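Local coordinates for protein CdnC (PDB 7MGV) that probably uses ATP to install omega-ester macrocycles in a ribosomally made precursor peptide, as an ATP-grasp ligase of graspetide biosynthesis, at residues Ala31-Phe34 with Ser35-Val39. Sequence-based numbering, arbitrary orientation.
Sequences ADNF and SIDKV
Phe34 O receives the backbone N of Asp37 in a weak hydrogen bond of 3.2 Å, bent to 145° at the hydrogen, where the loop after strand 22-28 winds into helix 35-46. The bond spans three residues, as in a turn. The carboxylate of Asp37 comes up against the carbonyl of Asn33, CG 3.0 Å from Asn33 O, so that both carboxylate oxygens face that oxygen, OD2 at 3.1 Å. Acceptor against acceptor is probably unfavourable, and on an exposed residue whose chi1 of -103° lies off the usual staggered values the placing of this carboxylate is doubtful. Its OD1 also comes within 3.1 Å of Asn33 ND2, but the N-H points poorly for a hydrogen bond; the amide and carboxylate planes stand 61° apart. With CG anti to the backbone N (chi1 -153°), the Asn33 amide lies beside its own carbonyl, on the side where Asp37 comes up.

Ile36 works from another side of the turn: its CG2 rests 3.6 Å from Asn33 C, a methyl laid against the peptide, while the residue packs inward on Ile26 and Thr28 of strand 22-28. Asp32 stays near the N-terminal end of the helix, with OD1 3.9 Å from Ser35 N, beyond hydrogen-bonding distance; its OD2 has a long, weak ion pair with Arg95. Within the turn, Ser35 is buried and touches Phe322 of helix 322-325, which the Phe34 side chain also touches.

In the MvdD-type pre-ATP-grasp region, then, this is a strand-to-helix link in which one weak backbone bond joins the two segments, alongside packing. Asp32 and Asp37 sit near the start of the helix, where they would probably interact favourably with its dipole, although the Asn33 carbonyl oxygen facing Asp37, if correctly modelled, would offset part of this.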
ATOM      1  N   ALA A  31      18.950  14.277  -1.876  1.00 73.17           N
ATOM      2  CA  ALA A  31      19.486  14.801  -0.626  1.00 80.79           C
ATOM      3  C   ALA A  31      20.161  13.714   0.201  1.00 86.52           C
ATOM      4  O   ALA A  31      21.100  14.005   0.952  1.00 90.53           O
ATOM      5  CB  ALA A  31      18.383  15.486   0.181  1.00 85.66           C
ATOM      6  N   ASP A  32      19.710  12.466   0.083  1.00 84.27           N
ATOM      7  CA  ASP A  32      20.352  11.347   0.771  1.00 78.49           C
ATOM      8  C   ASP A  32      21.496  10.844  -0.099  1.00 78.80           C
ATOM      9  O   ASP A  32      21.283  10.132  -1.084  1.00 86.59           O
ATOM     10  CB  ASP A  32      19.358  10.229   1.069  1.00 91.59           C
ATOM     11  CG  ASP A  32      20.046   8.932   1.477  1.00 90.63           C
ATOM     12  OD1 ASP A  32      20.961   8.980   2.328  1.00 86.86           O
ATOM     13  OD2 ASP A  32      19.672   7.865   0.944  1.00 85.28           O
ATOM     14  N   ASN A  33      22.717  11.225   0.267  1.00 75.10           N
ATOM     15  CA  ASN A  33      23.922  10.722  -0.372  1.00 79.08           C
ATOM     16  C   ASN A  33      24.931  10.214   0.644  1.00 84.78           C
ATOM     17  O   ASN A  33      26.039   9.831   0.255  1.00 90.48           O
ATOM     18  CB  ASN A  33      24.570  11.819  -1.231  1.00 78.07           C
ATOM     19  CG  ASN A  33      25.395  11.266  -2.383  1.00 83.94           C
ATOM     20  OD1 ASN A  33      25.433  11.853  -3.467  1.00 76.13           O
ATOM     21  ND2 ASN A  33      26.066  10.144  -2.154  1.00 89.29           N
ATOM     22  N   PHE A  34      24.583  10.192   1.928  1.00 73.76           N
ATOM     23  CA  PHE A  34      25.560  10.038   2.996  1.00 72.23           C
ATOM     24  C   PHE A  34      25.533   8.639   3.592  1.00 84.02           C
ATOM     25  O   PHE A  34      26.571   7.977   3.670  1.00 88.70           O
ATOM     26  CB  PHE A  34      25.321  11.091   4.093  1.00 77.27           C
ATOM     27  CG  PHE A  34      24.821  12.430   3.580  1.00 76.99           C
ATOM     28  CD1 PHE A  34      25.254  12.953   2.371  1.00 70.45           C
ATOM     29  CD2 PHE A  34      23.912  13.166   4.326  1.00 73.15           C
ATOM     30  CE1 PHE A  34      24.777  14.156   1.901  1.00 77.57           C
ATOM     31  CE2 PHE A  34      23.445  14.389   3.865  1.00 78.49           C
ATOM     32  CZ  PHE A  34      23.882  14.885   2.654  1.00 73.74           C
ATOM     33  N   SER A  35      24.355   8.177   4.010  1.00 80.57           N
ATOM     34  CA  SER A  35      24.220   6.801   4.474  1.00 72.58           C
ATOM     35  C   SER A  35      24.461   5.814   3.337  1.00 72.28           C
ATOM     36  O   SER A  35      25.023   4.733   3.551  1.00 66.14           O
ATOM     37  CB  SER A  35      22.834   6.587   5.081  1.00 75.92           C
ATOM     38  OG  SER A  35      22.501   5.214   5.112  1.00 76.40           O
ATOM     39  N   ILE A  36      24.042   6.169   2.121  1.00 69.07           N
ATOM     40  CA  ILE A  36      24.243   5.302   0.968  1.00 65.22           C
ATOM     41  C   ILE A  36      25.709   5.245   0.556  1.00 66.71           C
ATOM     42  O   ILE A  36      26.110   4.311  -0.142  1.00 59.95           O
ATOM     43  CB  ILE A  36      23.359   5.771  -0.205  1.00 58.91           C
ATOM     44  CG1 ILE A  36      23.284   4.699  -1.295  1.00 62.95           C
ATOM     45  CG2 ILE A  36      23.875   7.085  -0.772  1.00 70.56           C
ATOM     46  CD1 ILE A  36      22.663   5.187  -2.586  1.00 65.10           C
ATOM     47  N   ASP A  37      26.528   6.208   0.987  1.00 69.74           N
ATOM     48  CA  ASP A  37      27.915   6.260   0.534  1.00 65.68           C
ATOM     49  C   ASP A  37      28.716   5.068   1.045  1.00 59.22           C
ATOM     50  O   ASP A  37      29.428   4.409   0.277  1.00 58.53           O
ATOM     51  CB  ASP A  37      28.559   7.575   0.976  1.00 66.04           C
ATOM     52  CG  ASP A  37      28.678   8.575  -0.157  1.00 72.23           C
ATOM     53  OD1 ASP A  37      28.298   8.231  -1.295  1.00 73.10           O
ATOM     54  OD2 ASP A  37      29.144   9.707   0.092  1.00 80.22           O
ATOM     55  N   LYS A  38      28.613   4.771   2.342  1.00 56.54           N
ATOM     56  CA  LYS A  38      29.378   3.657   2.893  1.00 63.32           C
ATOM     57  C   LYS A  38      28.839   2.321   2.399  1.00 57.01           C
ATOM     58  O   LYS A  38      29.611   1.384   2.157  1.00 57.70           O
ATOM     59  CB  LYS A  38      29.371   3.719   4.420  1.00 61.51           C
ATOM     60  CG  LYS A  38      30.762   3.785   5.038  1.00 70.64           C
ATOM     61  CD  LYS A  38      31.483   5.063   4.633  1.00 80.68           C
ATOM     62  CE  LYS A  38      32.882   5.131   5.230  1.00 74.30           C
ATOM     63  NZ  LYS A  38      33.842   4.227   4.537  1.00 71.06           N
ATOM     64  N   VAL A  39      27.517   2.216   2.234  1.00 56.24           N
ATOM     65  CA  VAL A  39      26.935   1.006   1.661  1.00 59.26           C
ATOM     66  C   VAL A  39      27.454   0.789   0.246  1.00 47.25           C
ATOM     67  O   VAL A  39      27.805  -0.332  -0.137  1.00 54.86           O
ATOM     68  CB  VAL A  39      25.396   1.078   1.699  1.00 55.80           C
ATOM     69  CG1 VAL A  39      24.787  -0.086   0.932  1.00 38.27           C
ATOM     70  CG2 VAL A  39      24.898   1.088   3.135  1.00 42.95           C
TER